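Local structure of CocE/NonD family hydrolase (Staphylococcus aureus subsp. aureus COL, 3III) at residues Leu362-Asn365 and Thr370-His373; Gly450-Gly455 and Thr501-Gly506; Glu507-Val512 and Leu554-Val559. The protein probably hydrolyses ester or amide bonds, as a CocE/NonD-family enzyme that joins an alpha/beta-hydrolase sheet to a beta-sandwich domain. All coordinates share one frame; numbering follows the deposited sequence.

Interaction 1. Residues Leu362-Asn365 and Thr370-His373; sequences LYLN and TLNH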
loop_
_atom_site.group_PDB
_atom_site.type_symbol
_atom_site.label_atom_id
_atom_site.label_comp_id
_atom_site.label_asym_id
_atom_site.label_seq_id
_atom_site.Cartn_x
_atom_site.Cartn_y
_atom_site.Cartn_z
ATOM N N LEU A 362 -12.699 9.112 22.831
ATOM C CA LEU A 362 -12.017 10.027 23.744
ATOM C C LEU A 362 -12.316 11.485 23.292
ATOM O O LEU A 362 -11.982 11.882 22.161
ATOM C CB LEU A 362 -10.526 9.761 23.736
ATOM C CG LEU A 362 -10.058 8.445 24.386
ATOM C CD1 LEU A 362 -8.521 8.258 24.066
ATOM C CD2 LEU A 362 -10.337 8.472 25.881
ATOM N N TYR A 363 -12.955 12.261 24.164
ATOM C CA TYR A 363 -13.414 13.613 23.826
ATOM C C TYR A 363 -12.316 14.660 24.003
ATOM O O TYR A 363 -11.594 14.645 24.990
ATOM C CB TYR A 363 -14.633 13.975 24.658
ATOM C CG TYR A 363 -15.775 13.000 24.455
ATOM C CD1 TYR A 363 -16.636 13.126 23.386
ATOM C CD2 TYR A 363 -15.945 11.916 25.300
ATOM C CE1 TYR A 363 -17.678 12.207 23.181
ATOM C CE2 TYR A 363 -16.952 11.005 25.099
ATOM C CZ TYR A 363 -17.812 11.149 24.052
ATOM O OH TYR A 363 -18.824 10.249 23.870
ATOM N N LEU A 364 -12.163 15.522 22.995
ATOM C CA LEU A 364 -11.124 16.558 22.994
ATOM C C LEU A 364 -11.581 17.729 23.836
ATOM O O LEU A 364 -12.757 18.082 23.799
ATOM C CB LEU A 364 -10.919 17.115 21.589
ATOM C CG LEU A 364 -9.996 16.372 20.657
ATOM C CD1 LEU A 364 -10.515 14.977 20.385
ATOM C CD2 LEU A 364 -9.836 17.202 19.403
ATOM N N ASN A 365 -10.640 18.349 24.555
ATOM C CA ASN A 365 -10.894 19.585 25.296
ATOM C C ASN A 365 -9.849 20.611 24.809
ATOM O O ASN A 365 -8.658 20.460 25.100
ATOM C CB ASN A 365 -10.746 19.343 26.811
ATOM C CG ASN A 365 -11.064 20.582 27.631
ATOM O OD1 ASN A 365 -11.205 21.648 27.065
ATOM N ND2 ASN A 365 -11.284 20.424 28.933
ATOM N N THR A 370 -6.280 18.053 26.241
ATOM C CA THR A 370 -6.583 16.706 26.731
ATOM C C THR A 370 -7.588 15.981 25.895
ATOM O O THR A 370 -8.405 16.598 25.214
ATOM C CB THR A 370 -7.074 16.679 28.188
ATOM O OG1 THR A 370 -8.299 17.410 28.320
ATOM C CG2 THR A 370 -5.999 17.274 29.086
ATOM N N LEU A 371 -7.463 14.639 25.956
ATOM C CA LEU A 371 -8.434 13.678 25.481
ATOM C C LEU A 371 -9.013 13.040 26.725
ATOM O O LEU A 371 -8.284 12.776 27.688
ATOM C CB LEU A 371 -7.770 12.595 24.626
ATOM C CG LEU A 371 -7.147 12.941 23.266
ATOM C CD1 LEU A 371 -6.352 11.744 22.717
ATOM C CD2 LEU A 371 -8.256 13.322 22.290
ATOM N N ASN A 372 -10.314 12.777 26.712
ATOM C CA ASN A 372 -11.022 12.470 27.935
ATOM C C ASN A 372 -12.040 11.350 27.779
ATOM O O ASN A 372 -12.751 11.288 26.776
ATOM C CB ASN A 372 -11.813 13.735 28.437
ATOM C CG ASN A 372 -10.918 14.971 28.666
ATOM O OD1 ASN A 372 -10.500 15.272 29.801
ATOM N ND2 ASN A 372 -10.612 15.677 27.592
ATOM N N HIS A 373 -12.186 10.534 28.824
ATOM C CA HIS A 373 -13.281 9.559 28.905
ATOM C C HIS A 373 -14.651 10.161 28.794
ATOM O O HIS A 373 -15.462 9.588 28.140
ATOM C CB HIS A 373 -13.288 8.807 30.228
ATOM C CG HIS A 373 -12.165 7.859 30.361
ATOM N ND1 HIS A 373 -12.016 6.775 29.520
ATOM C CD2 HIS A 373 -11.108 7.832 31.214
ATOM C CE1 HIS A 373 -10.917 6.114 29.855
ATOM N NE2 HIS A 373 -10.346 6.734 30.880
HETATM O O HOH W 1 -10.497 18.080 30.349
#
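The ring of Tyr-363 receives the carbonyl oxygen of His-373 at its edge and in its plane, with Tyr-363 CE2 3.7 Å from His-373 O. The second flat group is the amide of Asn-372, whose plane contains Tyr-363 O to within 3°. Asn-372 ND2 reaches that oxygen at 3.0 Å in a nearly straight bond (173°). The amide's other N-H goes to Thr-370 OG1, at 3.0 Å from Asn-372 ND2 and somewhat tilted from the plane. CG of Asn-372 lies anti to the carbonyl carbon (chi1 -57°), which sets it beside the residue's own backbone N and brings ND2 within bonding distance of both oxygens.

Residues 362-365 and 370-372 form an antiparallel beta hairpin: Tyr-363 faces Asn-372 and Asn-365 faces Thr-370 as hydrogen-bonded pairs, while Leu-364 and Leu-371 form the non-hydrogen-bonded pair between them. Tyr-363 N donates to Asn-372 O at 2.8 Å, on a lone pair, but the return bond from Asn-372 N to Tyr-363 O is weak.

On the other face, Leu-364 and Leu-371 run alongside each other in the same sense; Leu-364 CD1 and Leu-371 CD2 are tightly packed at 3.4 Å. Leu-371 also packs on Leu-509 and Val-511 of strand 508-514, which turns this apolar face into the beta sandwich, while the face of Tyr-363, Asn-372, Asn-365 and Thr-370 carries the polar network. Near the turn, Thr-370 OG1 is hydrogen-bonded to Asn-368 OD1, and Asn-365 OD1 to Glu-367 N. One water spans the polar face, accepting from Asn-365 ND2 at 2.8 Å and donating to Asn-372 OD1 at 2.9 Å.

With both N-H groups donating and OD1 accepting, the rotation of the Asn-372 amide is fixed, and its ND2 reinforces the strand pairing where the backbone bond is poor.

Interaction 2. Residues Gly450-Gly455 and Thr501-Gly506; sequences GQVATG and TLFKQG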
loop_
_atom_site.group_PDB
_atom_site.type_symbol
_atom_site.label_atom_id
_atom_site.label_comp_id
_atom_site.label_asym_id
_atom_site.label_seq_id
_atom_site.Cartn_x
_atom_site.Cartn_y
_atom_site.Cartn_z
ATOM N N GLY A 450 8.774 8.211 11.925
ATOM C CA GLY A 450 7.374 8.318 11.750
ATOM C C GLY A 450 6.566 8.181 13.024
ATOM O O GLY A 450 7.086 8.107 14.140
ATOM N N GLN A 451 5.254 8.138 12.843
ATOM C CA GLN A 451 4.340 8.212 13.962
ATOM C C GLN A 451 3.408 7.003 13.926
ATOM O O GLN A 451 3.673 6.027 13.248
ATOM C CB GLN A 451 3.617 9.579 13.978
ATOM C CG GLN A 451 2.617 9.827 12.837
ATOM C CD GLN A 451 2.115 11.344 12.747
ATOM O OE1 GLN A 451 2.493 12.165 13.548
ATOM N NE2 GLN A 451 1.270 11.652 11.762
ATOM N N VAL A 452 2.375 7.017 14.725
ATOM C CA VAL A 452 1.482 5.846 14.847
ATOM C C VAL A 452 0.521 5.756 13.677
ATOM O O VAL A 452 0.386 4.708 13.034
ATOM C CB VAL A 452 0.667 5.929 16.132
ATOM C CG1 VAL A 452 -0.535 4.895 16.191
ATOM C CG2 VAL A 452 1.557 5.765 17.361
ATOM N N ALA A 453 -0.179 6.844 13.434
ATOM C CA ALA A 453 -1.168 6.928 12.342
ATOM C C ALA A 453 -1.254 8.354 11.795
ATOM O O ALA A 453 -1.037 9.327 12.503
ATOM C CB ALA A 453 -2.543 6.448 12.843
ATOM N N THR A 454 -1.607 8.437 10.522
ATOM C CA THR A 454 -1.738 9.680 9.826
ATOM C C THR A 454 -3.089 9.725 9.094
ATOM O O THR A 454 -3.628 8.682 8.550
ATOM C CB THR A 454 -0.518 9.818 8.891
ATOM O OG1 THR A 454 0.685 9.644 9.683
ATOM C CG2 THR A 454 -0.442 11.200 8.149
ATOM N N GLY A 455 -3.620 10.942 8.976
ATOM C CA GLY A 455 -4.763 11.194 8.088
ATOM C C GLY A 455 -4.868 12.644 7.619
ATOM O O GLY A 455 -4.246 13.527 8.193
ATOM N N THR A 501 -0.815 -0.845 17.445
ATOM C CA THR A 501 0.137 -0.292 18.395
ATOM C C THR A 501 -0.263 -0.602 19.814
ATOM O O THR A 501 -1.469 -0.550 20.134
ATOM C CB THR A 501 0.198 1.269 18.216
ATOM O OG1 THR A 501 0.099 1.563 16.819
ATOM C CG2 THR A 501 1.505 1.897 18.816
ATOM N N LEU A 502 0.722 -0.959 20.637
ATOM C CA LEU A 502 0.574 -1.096 22.084
ATOM C C LEU A 502 0.865 0.249 22.727
ATOM O O LEU A 502 1.903 0.897 22.388
ATOM C CB LEU A 502 1.630 -2.067 22.635
ATOM C CG LEU A 502 1.770 -2.305 24.133
ATOM C CD1 LEU A 502 0.444 -2.860 24.713
ATOM C CD2 LEU A 502 2.971 -3.308 24.314
ATOM N N PHE A 503 -0.004 0.656 23.657
ATOM C CA PHE A 503 0.288 1.774 24.547
ATOM C C PHE A 503 0.374 1.156 25.919
ATOM O O PHE A 503 -0.629 0.654 26.432
ATOM C CB PHE A 503 -0.834 2.866 24.459
ATOM C CG PHE A 503 -0.894 3.558 23.145
ATOM C CD1 PHE A 503 -0.303 4.816 22.971
ATOM C CD2 PHE A 503 -1.451 2.940 22.041
ATOM C CE1 PHE A 503 -0.328 5.447 21.752
ATOM C CE2 PHE A 503 -1.462 3.572 20.795
ATOM C CZ PHE A 503 -0.899 4.806 20.644
ATOM N N LYS A 504 1.573 1.089 26.494
ATOM C CA LYS A 504 1.755 0.526 27.826
ATOM C C LYS A 504 1.238 1.470 28.887
ATOM O O LYS A 504 1.145 2.650 28.667
ATOM C CB LYS A 504 3.231 0.223 28.116
ATOM C CG LYS A 504 3.913 -0.801 27.155
ATOM C CD LYS A 504 5.437 -0.833 27.486
ATOM C CE LYS A 504 6.136 -2.052 26.918
ATOM N NZ LYS A 504 7.562 -2.115 27.441
ATOM N N GLN A 505 0.920 0.934 30.067
ATOM C CA GLN A 505 0.554 1.743 31.204
ATOM C C GLN A 505 1.586 2.824 31.376
ATOM O O GLN A 505 2.790 2.520 31.413
ATOM C CB GLN A 505 0.553 0.862 32.492
ATOM C CG GLN A 505 0.361 1.700 33.765
ATOM C CD GLN A 505 0.407 0.817 34.999
ATOM O OE1 GLN A 505 1.073 -0.244 35.006
ATOM N NE2 GLN A 505 -0.275 1.250 36.055
ATOM N N GLY A 506 1.137 4.080 31.495
ATOM C CA GLY A 506 2.063 5.200 31.626
ATOM C C GLY A 506 2.450 5.876 30.337
ATOM O O GLY A 506 3.015 6.982 30.337
#
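Val-452 O is gripped by two side-chain donors, Arg-338 NH2 and Gln-271 NE2, and the same Arg-338 NH2 is hydrogen-bonded to Thr-501 OG1, so that one guanidinium nitrogen ties the two segments together although their own meeting is through side-chain carbons and a hydroxyl. Arg-338 ends strand 333-338 of the large mixed sheet, which places the contact near the junction with that sheet. Within the C-terminal beta domain the contact also joins two layers: strand 447-458 belongs to the five-stranded antiparallel sheet and strand 490-503 to the larger antiparallel one.

Directly across the contact, the methyl Val-452 CG1 lies 3.4 Å from Thr-501 OG1. The two side chains cross at a slant, and Val-452 CG2 approaches Thr-501 CG2 at 4.1 Å. Val-452 CG1 stands opposite the backbone N about the first torsion (chi1 167°), which brings it to the hydroxyl and turns CG2 toward Phe-503. The ring of Phe-503 meets CG2 obliquely through its far atom, with Val-452 CG2 to Phe-503 CZ at 4.2 Å. Phe-441 touches both Val-452 and Thr-501.

A classic beta bulge lies at this point: Val-452 and Ala-453 both face Ile-429, interrupting the regular alternation of strand 447-458, and the Val-452 side chain leaves its backbone toward 501-503.

The chemistry implies a buried junction of mixed character: a few methyl, ring and hydroxyl contacts make up the direct meeting, while Arg-338 supplies hydrogen bonds to a carbonyl and a hydroxyl buried within it.

Interaction 3. Residues Glu507-Val512 and Leu554-Val559; sequences ETLEVV and LIIPIV
Leu-509 and Leu-554 meet tip to tip across the interior of a beta sandwich, the jelly-roll-like C-terminal domain of this family. Strand 508-514 belongs to the five-stranded antiparallel sheet and strand 553-559 to the larger antiparallel one. The evidence for packing between two layers, rather than pairing within one, is the spacing: the axes of 508-512 and 554-559 come no closer than 10.5 Å, with 138° between their N-to-C directions. Side chains alone bridge that gap.

Leu-554 is at the centre of the contact. With its CG opposite the backbone N (chi1 180°), it extends from its strand into the interlayer space, and its CD2 methyl meets two residues of the facing strand. Leu-554 CD2 is 3.8 Å from Leu-509 CD2, the end-on encounter. Val-511 is oriented differently: it and Leu-554 pass alongside each other, pointing opposite ways, with CG2 of Val-511 against CD2 of Leu-554. Ile-556, one alternation further along, makes a looser contact, its CG2 branch lying 4.4 Å from Leu-509 CD1.

The alternation of the strands explains the selection. Leu-509 and Val-511 point to the opposing sheet, as do Leu-554 and Ile-556, whereas Glu-510 between the first two points away and its carboxylate oxygen OE2 is hydrogen-bonded to Ser-394 OG. Neighbouring strands complete the apolar layer: Leu-411 touches Val-511 and Leu-554, Leu-405 touches Leu-509 and Ile-556, and Ile-429 lies against Leu-509 and Val-511.

All of the direct contacts are between aliphatic groups in buried positions, consistent with a hydrophobic core; the shortest of them joins Val-511 CG2 to Leu-554 CD2 at 3.6 Å.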
loop_
_atom_site.group_PDB
_atom_site.type_symbol
_atom_site.label_atom_id
_atom_site.label_comp_id
_atom_site.label_asym_id
_atom_site.label_seq_id
_atom_site.Cartn_x
_atom_site.Cartn_y
_atom_site.Cartn_z
ATOM N N GLU A 507 2.173 5.220 29.209
ATOM C CA GLU A 507 2.452 5.817 27.909
ATOM C C GLU A 507 1.267 6.674 27.471
ATOM O O GLU A 507 0.177 6.521 27.994
ATOM C CB GLU A 507 2.805 4.726 26.880
ATOM C CG GLU A 507 4.172 4.049 27.211
ATOM C CD GLU A 507 4.726 3.118 26.139
ATOM O OE1 GLU A 507 3.981 2.314 25.532
ATOM O OE2 GLU A 507 5.967 3.174 25.941
ATOM N N THR A 508 1.486 7.548 26.492
ATOM C CA THR A 508 0.485 8.542 26.083
ATOM C C THR A 508 0.169 8.483 24.613
ATOM O O THR A 508 1.061 8.339 23.805
ATOM C CB THR A 508 1.067 9.902 26.399
ATOM O OG1 THR A 508 1.296 9.951 27.821
ATOM C CG2 THR A 508 0.113 11.097 25.955
ATOM N N LEU A 509 -1.091 8.652 24.266
ATOM C CA LEU A 509 -1.492 8.871 22.891
ATOM C C LEU A 509 -1.734 10.333 22.736
ATOM O O LEU A 509 -2.359 11.003 23.619
ATOM C CB LEU A 509 -2.774 8.059 22.589
ATOM C CG LEU A 509 -3.393 8.245 21.197
ATOM C CD1 LEU A 509 -4.227 6.985 20.771
ATOM C CD2 LEU A 509 -4.239 9.499 21.108
ATOM N N GLU A 510 -1.243 10.861 21.635
ATOM C CA GLU A 510 -1.382 12.274 21.327
ATOM C C GLU A 510 -1.978 12.441 19.945
ATOM O O GLU A 510 -1.481 11.873 18.969
ATOM C CB GLU A 510 -0.044 12.977 21.384
ATOM C CG GLU A 510 -0.119 14.498 21.182
ATOM C CD GLU A 510 1.273 15.133 21.152
ATOM O OE1 GLU A 510 2.243 14.474 20.692
ATOM O OE2 GLU A 510 1.402 16.280 21.593
ATOM N N VAL A 511 -3.067 13.197 19.878
ATOM C CA VAL A 511 -3.606 13.652 18.626
ATOM C C VAL A 511 -2.986 15.012 18.310
ATOM O O VAL A 511 -3.006 15.895 19.154
ATOM C CB VAL A 511 -5.127 13.893 18.727
ATOM C CG1 VAL A 511 -5.589 14.686 17.502
ATOM C CG2 VAL A 511 -5.844 12.621 18.829
ATOM N N VAL A 512 -2.547 15.217 17.066
ATOM C CA VAL A 512 -2.026 16.491 16.607
ATOM C C VAL A 512 -2.877 16.904 15.395
ATOM O O VAL A 512 -3.167 16.076 14.535
ATOM C CB VAL A 512 -0.576 16.362 16.133
ATOM C CG1 VAL A 512 -0.059 17.692 15.568
ATOM C CG2 VAL A 512 0.328 15.817 17.253
ATOM N N LEU A 554 -12.008 11.462 19.364
ATOM C CA LEU A 554 -11.238 10.453 18.664
ATOM C C LEU A 554 -11.811 9.077 18.977
ATOM O O LEU A 554 -11.919 8.700 20.124
ATOM C CB LEU A 554 -9.749 10.542 19.052
ATOM C CG LEU A 554 -8.845 9.498 18.352
ATOM C CD1 LEU A 554 -8.619 9.792 16.817
ATOM C CD2 LEU A 554 -7.567 9.448 19.208
ATOM N N ILE A 555 -12.261 8.345 17.967
ATOM C CA ILE A 555 -12.708 6.968 18.153
ATOM C C ILE A 555 -11.457 6.049 18.013
ATOM O O ILE A 555 -10.802 6.077 16.982
ATOM C CB ILE A 555 -13.739 6.556 17.098
ATOM C CG1 ILE A 555 -14.970 7.458 17.116
ATOM C CG2 ILE A 555 -14.146 5.081 17.251
ATOM C CD1 ILE A 555 -15.710 7.461 18.392
ATOM N N ILE A 556 -11.181 5.251 19.027
ATOM C CA ILE A 556 -10.031 4.374 19.037
ATOM C C ILE A 556 -10.457 2.904 19.094
ATOM O O ILE A 556 -11.410 2.569 19.774
ATOM C CB ILE A 556 -9.062 4.695 20.183
ATOM C CG1 ILE A 556 -9.695 4.482 21.567
ATOM C CG2 ILE A 556 -8.473 6.081 19.985
ATOM C CD1 ILE A 556 -8.675 4.660 22.700
ATOM N N PRO A 557 -9.763 2.023 18.351
ATOM C CA PRO A 557 -10.150 0.603 18.244
ATOM C C PRO A 557 -9.446 -0.242 19.285
ATOM O O PRO A 557 -8.362 -0.809 19.036
ATOM C CB PRO A 557 -9.629 0.223 16.846
ATOM C CG PRO A 557 -8.382 1.180 16.653
ATOM C CD PRO A 557 -8.872 2.445 17.264
ATOM N N ILE A 558 -10.030 -0.334 20.471
ATOM C CA ILE A 558 -9.395 -1.033 21.573
ATOM C C ILE A 558 -9.633 -2.528 21.363
ATOM O O ILE A 558 -10.795 -2.988 21.193
ATOM C CB ILE A 558 -9.945 -0.616 22.966
ATOM C CG1 ILE A 558 -9.722 0.887 23.204
ATOM C CG2 ILE A 558 -9.278 -1.490 24.095
ATOM C CD1 ILE A 558 -10.084 1.379 24.507
ATOM N N VAL A 559 -8.554 -3.293 21.374
ATOM C CA VAL A 559 -8.643 -4.751 21.218
ATOM C C VAL A 559 -7.898 -5.525 22.323
ATOM O O VAL A 559 -7.106 -4.965 23.017
ATOM C CB VAL A 559 -8.107 -5.155 19.819
ATOM C CG1 VAL A 559 -8.937 -4.559 18.732
ATOM C CG2 VAL A 559 -6.686 -4.734 19.614
#

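Overall arrangement
The three contacts lie in the C-terminal beta region but at different depths. Interactions 2 and 3 are buried and both bridge the two antiparallel sheets, yet interaction 3 is wholly aliphatic, whereas interaction 2 mixes methyls with hydroxyl and carbonyl groups near the large mixed sheet. Interaction 1 is partly buried, within one sheet, and polar on its outer face. Interactions 1 and 3 use neighbouring strands of one sheet, 358-365 in interaction 1 and 553-559 in interaction 3: Leu-362 O and Leu-554 N are 2.8 Å apart, a probable hydrogen bond. Interaction 2 meets interaction 3 through Phe-503 CE1, 3.7 Å from Leu-509 CB, whereas interactions 1 and 2 do not touch.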